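Local coordinates for 2-dehydropantoate 2-reductase (Geobacter metallireducens, PDB 3HN2), which probably catalyses the NADPH-dependent reduction of 2-dehydropantoate (ketopantoate) to (R)-pantoate, a step of pantothenate biosynthesis, at residues A[158-163]-A[173-178]; A[42-47]-A[53-58]; A[229-234]-A[283-288]. All coordinates share one frame; numbering follows the deposited sequence.

Contact 1 (A[158-163]-A[173-178])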
# COMPACT_ATOMS: atom_id res chain seq x y z
N ARG A 158 2.35 -31.35 -4.53
CA ARG A 158 3.21 -30.88 -3.43
C ARG A 158 3.07 -29.38 -3.13
O ARG A 158 2.89 -28.99 -1.98
CB ARG A 158 4.67 -31.28 -3.71
CG ARG A 158 5.74 -30.30 -3.23
CD ARG A 158 7.13 -30.83 -3.54
NE ARG A 158 8.11 -29.77 -3.79
CZ ARG A 158 9.42 -29.93 -3.63
NH1 ARG A 158 10.26 -28.93 -3.88
NH2 ARG A 158 9.90 -31.08 -3.19
N ILE A 159 3.13 -28.56 -4.18
CA ILE A 159 3.09 -27.11 -4.03
C ILE A 159 1.65 -26.61 -3.81
O ILE A 159 1.43 -25.66 -3.06
CB ILE A 159 3.79 -26.40 -5.23
CG1 ILE A 159 5.27 -26.80 -5.29
CG2 ILE A 159 3.69 -24.88 -5.15
CD1 ILE A 159 6.03 -26.56 -3.99
N GLU A 160 0.69 -27.28 -4.45
CA GLU A 160 -0.72 -26.92 -4.29
C GLU A 160 -1.29 -27.39 -2.96
O GLU A 160 -2.17 -26.73 -2.41
CB GLU A 160 -1.57 -27.42 -5.46
CG GLU A 160 -1.29 -26.73 -6.80
CD GLU A 160 -1.69 -25.24 -6.83
OE1 GLU A 160 -2.62 -24.84 -6.10
OE2 GLU A 160 -1.06 -24.48 -7.61
N GLU A 161 -0.81 -28.53 -2.45
CA GLU A 161 -1.20 -29.03 -1.12
C GLU A 161 -0.75 -28.09 -0.01
O GLU A 161 -1.47 -27.90 0.97
CB GLU A 161 -0.66 -30.44 -0.85
CG GLU A 161 -1.51 -31.58 -1.41
CD GLU A 161 -0.81 -32.94 -1.38
OE1 GLU A 161 0.41 -33.00 -1.10
OE2 GLU A 161 -1.48 -33.96 -1.65
N LEU A 162 0.44 -27.52 -0.16
CA LEU A 162 0.95 -26.51 0.78
C LEU A 162 0.19 -25.18 0.65
O LEU A 162 -0.14 -24.56 1.66
CB LEU A 162 2.45 -26.29 0.58
CG LEU A 162 3.41 -27.36 1.10
CD1 LEU A 162 4.84 -27.02 0.71
CD2 LEU A 162 3.29 -27.53 2.61
N ALA A 163 -0.08 -24.78 -0.59
CA ALA A 163 -0.88 -23.58 -0.89
C ALA A 163 -2.28 -23.68 -0.30
O ALA A 163 -2.77 -22.70 0.29
CB ALA A 163 -0.96 -23.37 -2.39
N CYS A 173 -2.50 -17.21 -0.21
CA CYS A 173 -1.32 -17.95 -0.66
C CYS A 173 -1.37 -18.32 -2.14
O CYS A 173 -2.27 -19.02 -2.59
CB CYS A 173 -1.13 -19.19 0.20
SG CYS A 173 0.46 -19.99 -0.03
N ARG A 174 -0.37 -17.84 -2.88
CA ARG A 174 -0.30 -18.03 -4.33
C ARG A 174 0.76 -19.09 -4.68
O ARG A 174 1.40 -19.65 -3.79
CB ARG A 174 -0.03 -16.67 -5.00
CG ARG A 174 -0.40 -16.55 -6.49
CD ARG A 174 -1.80 -17.08 -6.81
NE ARG A 174 -1.83 -17.80 -8.08
CZ ARG A 174 -1.89 -19.13 -8.20
NH1 ARG A 174 -1.90 -19.69 -9.40
NH2 ARG A 174 -1.94 -19.91 -7.12
N THR A 175 0.93 -19.38 -5.96
CA THR A 175 1.89 -20.36 -6.44
C THR A 175 2.48 -19.90 -7.77
O THR A 175 1.77 -19.37 -8.62
CB THR A 175 1.22 -21.77 -6.55
OG1 THR A 175 1.35 -22.43 -5.28
CG2 THR A 175 1.84 -22.63 -7.64
N THR A 176 3.79 -20.07 -7.92
CA THR A 176 4.48 -19.70 -9.15
C THR A 176 5.39 -20.84 -9.66
O THR A 176 5.72 -21.75 -8.91
CB THR A 176 5.26 -18.37 -8.99
OG1 THR A 176 5.61 -17.85 -10.27
CG2 THR A 176 6.51 -18.54 -8.12
N ASP A 177 5.76 -20.77 -10.94
CA ASP A 177 6.69 -21.73 -11.55
C ASP A 177 8.11 -21.17 -11.55
O ASP A 177 9.09 -21.90 -11.76
CB ASP A 177 6.28 -22.06 -12.98
CG ASP A 177 4.94 -22.78 -13.07
OD1 ASP A 177 4.34 -23.08 -12.01
OD2 ASP A 177 4.50 -23.05 -14.20
N ASP A 178 8.21 -19.86 -11.32
CA ASP A 178 9.49 -19.17 -11.30
C ASP A 178 9.72 -18.57 -9.92
O ASP A 178 9.47 -17.38 -9.68
CB ASP A 178 9.52 -18.11 -12.40
CG ASP A 178 10.92 -17.84 -12.91
OD1 ASP A 178 11.90 -18.36 -12.32
OD2 ASP A 178 11.03 -17.10 -13.92
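Thr175 is the centre of the packing in this contact, its CG2 methyl and its OG1 both touched by carbon atoms of the helix. The CG2 methyl of Ile159 reaches both branches of the threonine, 3.4 Å from Thr175 OG1 and 3.8 Å from Thr175 CG2. Ile159 places that methyl anti to its own backbone N and CG1 beside the N (chi1 -62°), which leaves CG2 facing the strand. One turn further along, Ala163 CB lies 3.8 Å from Thr175 OG1. At the start of the strand Cys173 points at the same alanine: its SG is 4.4 Å from Ala163 CB, and its CB is 3.9 Å from Ala163 O.

Polar groups take part without any hydrogen bond between helix and strand. Glu160 bends at chi2 (-67°), which carries its carboxylate over to the strand, where Glu160 OE2 comes 3.4 Å from the methyl Thr175 CG2. The same oxygen is 4.7 Å from Arg174 NH2, too far for a salt bridge though the opposite charges could still attract. Glu160 OE1 has a long, weak ion pair with Arg167 of the same helix, whose NH2 also bonds Cys173 O. Thr175 OG1 makes a weak bond back to Arg174 O, at 3.2 Å.

Residues 158-163 and strand 173-175 run nearly antiparallel, at 168°, in a beta-alpha-beta unit that begins with strand 142-150, to which strand 173-175 is bonded through its backbone. Small side chains and methyl groups thus hold the helix against the sheet edge, while the charged ends of Glu160 and Arg174 remain at the margin.

Contact 2 (A[42-47]-A[53-58]); sequences NGLKVF and FTLPHV
Val46 N donates to Phe53 O over 2.9 Å, with an N-H...O angle of 151°, and Phe53 N returns a bond to Val46 O, also 2.9 Å, making this an antiparallel hydrogen-bonded pair. Leu55 N adds a third bond to Leu44 O, at 3.1 Å, along hairpin strands 44-48 and 53-55.

Val46 and Phe53 point the same way, and Val46 CB lies over one face of the ring, 4.1 Å from its centroid and 28° off the normal, a CH-pi contact. Phe53 holds CG between its backbone N and carbonyl carbon (chi1 79°), bringing the ring alongside the valine; Arg23 makes a cation-pi contact with it. Further along this face Leu44 CD2 meets Val58 CG2 at 3.8 Å, the two side chains crossing at about a right angle. The other face has Lys45 beside Thr54, the methyl Thr54 CG2 lying 3.7 Å from Lys45 CG along the extended lysine chain. Gly43, with positive phi just after helix 36-41, brings its CA within 3.4 Å of Leu55 O in a CA-H...O contact.

Backbone bonds therefore set the pairing; Leu44, Val46, Phe53 and Leu55 add packing towards helix 14-23, whereas on the exposed side only aliphatic parts of Lys45 and Thr54 meet.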
# COMPACT_ATOMS: atom_id res chain seq x y z
N ASN A 42 2.46 -19.39 29.75
CA ASN A 42 1.22 -18.71 29.37
C ASN A 42 0.66 -19.07 27.99
O ASN A 42 -0.56 -19.09 27.81
CB ASN A 42 1.40 -17.19 29.46
CG ASN A 42 1.05 -16.64 30.83
OD1 ASN A 42 1.91 -16.10 31.52
ND2 ASN A 42 -0.21 -16.79 31.23
N GLY A 43 1.54 -19.36 27.04
CA GLY A 43 1.16 -19.47 25.64
C GLY A 43 1.46 -18.14 24.96
O GLY A 43 1.89 -17.19 25.62
N LEU A 44 1.25 -18.08 23.65
CA LEU A 44 1.52 -16.84 22.91
C LEU A 44 0.25 -16.09 22.48
O LEU A 44 -0.76 -16.71 22.15
CB LEU A 44 2.49 -17.06 21.74
CG LEU A 44 2.16 -18.01 20.58
CD1 LEU A 44 1.62 -17.24 19.39
CD2 LEU A 44 3.39 -18.80 20.18
N LYS A 45 0.34 -14.77 22.51
CA LYS A 45 -0.77 -13.90 22.12
C LYS A 45 -0.47 -13.28 20.77
O LYS A 45 0.59 -12.68 20.57
CB LYS A 45 -0.98 -12.79 23.16
CG LYS A 45 -1.18 -13.27 24.59
CD LYS A 45 -1.89 -12.21 25.41
CE LYS A 45 -2.46 -12.78 26.69
NZ LYS A 45 -3.41 -11.84 27.34
N VAL A 46 -1.41 -13.42 19.83
CA VAL A 46 -1.28 -12.78 18.53
C VAL A 46 -2.23 -11.60 18.43
O VAL A 46 -3.45 -11.75 18.55
CB VAL A 46 -1.53 -13.77 17.36
CG1 VAL A 46 -1.49 -13.05 16.01
CG2 VAL A 46 -0.51 -14.88 17.38
N PHE A 47 -1.66 -10.42 18.24
CA PHE A 47 -2.45 -9.22 18.01
C PHE A 47 -2.41 -8.90 16.53
O PHE A 47 -1.34 -8.79 15.94
CB PHE A 47 -1.92 -8.05 18.86
CG PHE A 47 -1.83 -8.36 20.32
CD1 PHE A 47 -0.61 -8.66 20.91
CD2 PHE A 47 -2.98 -8.37 21.12
CE1 PHE A 47 -0.52 -8.96 22.27
CE2 PHE A 47 -2.90 -8.66 22.48
CZ PHE A 47 -1.67 -8.96 23.05
N PHE A 53 -6.13 -12.90 18.64
CA PHE A 53 -6.42 -14.22 19.22
C PHE A 53 -5.27 -14.72 20.10
O PHE A 53 -4.14 -14.25 19.99
CB PHE A 53 -6.82 -15.25 18.14
CG PHE A 53 -5.67 -15.83 17.37
CD1 PHE A 53 -5.14 -15.15 16.27
CD2 PHE A 53 -5.14 -17.08 17.70
CE1 PHE A 53 -4.08 -15.70 15.54
CE2 PHE A 53 -4.09 -17.62 16.98
CZ PHE A 53 -3.56 -16.93 15.90
N THR A 54 -5.58 -15.66 20.98
CA THR A 54 -4.62 -16.15 21.95
C THR A 54 -4.62 -17.68 21.99
O THR A 54 -5.67 -18.31 22.13
CB THR A 54 -4.91 -15.60 23.37
OG1 THR A 54 -6.29 -15.79 23.68
CG2 THR A 54 -4.59 -14.12 23.46
N LEU A 55 -3.44 -18.27 21.86
CA LEU A 55 -3.29 -19.72 22.02
C LEU A 55 -2.91 -20.01 23.47
O LEU A 55 -1.81 -19.63 23.90
CB LEU A 55 -2.22 -20.28 21.08
CG LEU A 55 -2.50 -20.29 19.57
CD1 LEU A 55 -1.20 -20.56 18.83
CD2 LEU A 55 -3.56 -21.32 19.20
N PRO A 56 -3.81 -20.66 24.22
CA PRO A 56 -3.59 -20.93 25.64
C PRO A 56 -2.43 -21.90 25.85
O PRO A 56 -1.61 -21.72 26.75
CB PRO A 56 -4.91 -21.57 26.10
CG PRO A 56 -5.89 -21.27 25.01
CD PRO A 56 -5.10 -21.21 23.76
N HIS A 57 -2.37 -22.92 25.00
CA HIS A 57 -1.31 -23.91 25.01
C HIS A 57 -0.55 -23.89 23.68
O HIS A 57 -1.16 -23.80 22.61
CB HIS A 57 -1.89 -25.30 25.29
CG HIS A 57 -0.96 -26.43 24.97
ND1 HIS A 57 -1.24 -27.37 24.00
CD2 HIS A 57 0.26 -26.75 25.46
CE1 HIS A 57 -0.24 -28.23 23.92
NE2 HIS A 57 0.68 -27.88 24.79
N VAL A 58 0.77 -23.95 23.77
CA VAL A 58 1.64 -24.04 22.60
C VAL A 58 2.65 -25.18 22.80
O VAL A 58 3.31 -25.26 23.84
CB VAL A 58 2.35 -22.68 22.31
CG1 VAL A 58 3.64 -22.86 21.53
CG2 VAL A 58 1.41 -21.74 21.57

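Contact 3 (A[229-234]-A[283-288]); sequences NAQGLA and AREGIA
The loop that follows helix 211-229 meets the C-terminal end of helix 271-284 here, within the helical C-terminal domain of the ketopantoate reductase family. Ala230 and Gln231 on one side face Glu285 and Ile287 on the other, and no hydrogen bond joins them.

The apolar touch is between Ala230 CB and Ile287 CD1, 3.7 Å apart. In Ile287, chi1 puts CG1 beside the backbone N, and the turn at chi2 (84°) then brings CD1 to the alanine methyl. The backbone carbonyl of Ala230 meets Glu285 instead: Ala230 O lies 3.3 Å from Glu285 CG, so the oxygen rests against the aliphatic part of the side chain. The glutamate is bent at chi2 (-64°), and its carboxylate stands farther off, with Glu285 OE2 4.0 Å from Ala230 O.

Gln231 crosses Glu285 at a slant, and the amide and carboxylate planes are nearly perpendicular, 86° apart. Gln231 OE1 is 3.7 Å from Glu285 CG and 3.9 Å from Glu285 OE1, and the touch is packing on the methylene. The amide nitrogen turns back to the end of the preceding helix 211-229, where Gln231 NE2 is hydrogen-bonded to Gly227 O, with a weaker bond to Tyr281 O of helix 271-284. These bonds would fix the rotation of the amide.

Gly286, with positive phi, leads the chain out of helix 271-284 and on to Ile287. Gln231 also packs on Trp184 of helix 179-200, and Leu233 rests on Lys180 and Arg181, so the loop touches three helices: 179-200, 271-284 and the preceding 211-229.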
# COMPACT_ATOMS: atom_id res chain seq x y z
N ASN A 229 17.59 -9.87 -14.43
CA ASN A 229 17.31 -10.29 -15.80
C ASN A 229 18.40 -11.10 -16.47
O ASN A 229 18.14 -11.84 -17.41
CB ASN A 229 16.93 -9.08 -16.65
CG ASN A 229 15.53 -8.59 -16.36
OD1 ASN A 229 14.65 -9.38 -16.01
ND2 ASN A 229 15.30 -7.28 -16.52
N ALA A 230 19.62 -10.97 -15.97
CA ALA A 230 20.73 -11.76 -16.47
C ALA A 230 21.05 -12.95 -15.55
O ALA A 230 22.21 -13.34 -15.41
CB ALA A 230 21.95 -10.89 -16.68
N GLN A 231 20.02 -13.53 -14.93
CA GLN A 231 20.20 -14.61 -13.96
C GLN A 231 19.59 -15.95 -14.40
O GLN A 231 19.46 -16.88 -13.60
CB GLN A 231 19.64 -14.19 -12.59
CG GLN A 231 20.46 -14.66 -11.41
CD GLN A 231 21.84 -14.05 -11.37
OE1 GLN A 231 22.84 -14.76 -11.25
NE2 GLN A 231 21.91 -12.73 -11.49
N GLY A 232 19.21 -16.04 -15.67
CA GLY A 232 18.62 -17.25 -16.22
C GLY A 232 17.16 -17.42 -15.83
O GLY A 232 16.70 -18.53 -15.58
N LEU A 233 16.45 -16.30 -15.77
CA LEU A 233 15.03 -16.30 -15.44
C LEU A 233 14.22 -16.73 -16.65
O LEU A 233 14.57 -16.41 -17.79
CB LEU A 233 14.59 -14.90 -14.99
CG LEU A 233 14.54 -14.56 -13.49
CD1 LEU A 233 15.72 -15.13 -12.69
CD2 LEU A 233 14.44 -13.04 -13.30
N ALA A 234 13.14 -17.48 -16.39
CA ALA A 234 12.24 -17.96 -17.44
C ALA A 234 11.52 -16.81 -18.14
O ALA A 234 11.32 -16.85 -19.36
CB ALA A 234 11.24 -18.95 -16.86
N ALA A 283 27.63 -9.94 -10.08
CA ALA A 283 29.04 -9.84 -10.44
C ALA A 283 29.52 -11.10 -11.15
O ALA A 283 30.37 -11.03 -12.04
CB ALA A 283 29.89 -9.57 -9.21
N ARG A 284 28.95 -12.23 -10.74
CA ARG A 284 29.15 -13.54 -11.37
C ARG A 284 28.78 -13.53 -12.85
O ARG A 284 29.37 -14.24 -13.66
CB ARG A 284 28.30 -14.58 -10.64
CG ARG A 284 28.64 -16.04 -10.89
CD ARG A 284 27.36 -16.87 -10.89
NE ARG A 284 27.41 -17.99 -9.96
CZ ARG A 284 26.37 -18.76 -9.64
NH1 ARG A 284 25.17 -18.54 -10.17
NH2 ARG A 284 26.53 -19.75 -8.77
N GLU A 285 27.78 -12.72 -13.20
CA GLU A 285 27.36 -12.54 -14.58
C GLU A 285 27.90 -11.23 -15.14
O GLU A 285 27.70 -10.92 -16.32
CB GLU A 285 25.83 -12.57 -14.70
CG GLU A 285 25.16 -13.72 -13.94
CD GLU A 285 25.52 -15.10 -14.47
OE1 GLU A 285 25.62 -16.03 -13.64
OE2 GLU A 285 25.70 -15.27 -15.70
N GLY A 286 28.59 -10.47 -14.29
CA GLY A 286 29.21 -9.20 -14.69
C GLY A 286 28.21 -8.09 -14.94
O GLY A 286 28.02 -7.68 -16.08
N ILE A 287 27.57 -7.63 -13.87
CA ILE A 287 26.61 -6.52 -13.94
C ILE A 287 27.05 -5.38 -13.03
O ILE A 287 27.35 -5.59 -11.85
CB ILE A 287 25.14 -6.98 -13.64
CG1 ILE A 287 24.47 -7.55 -14.90
CG2 ILE A 287 24.26 -5.83 -13.16
CD1 ILE A 287 24.77 -9.00 -15.17
N ALA A 288 27.10 -4.18 -13.59
CA ALA A 288 27.43 -2.97 -12.85
C ALA A 288 26.29 -2.62 -11.90
O ALA A 288 25.18 -2.31 -12.33
CB ALA A 288 27.70 -1.82 -13.80

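Contacts 1 and 2 both belong to the N-terminal part of the chain, their centres 28 Å apart and their nearest atoms about 16 Å apart. Contact 2 is a hairpin of the small three-stranded sheet, while contact 1 closes one edge of the large mixed sheet, whose opposite outermost strand is 60-61. Contact 3 lies in the helical C-terminal part, 45 Å from contact 2 between centres and across the chain's centre from it. Contacts 1 and 3, centres 26 Å apart, do meet: Asp178, the N-cap of helix 179-200, probably accepts a weak hydrogen bond at OD2 from Ala234 N, at 3.3 Å. The chain leaving strand 173-175 is thus tied to the loop of contact 3 as it enters helix 179-200.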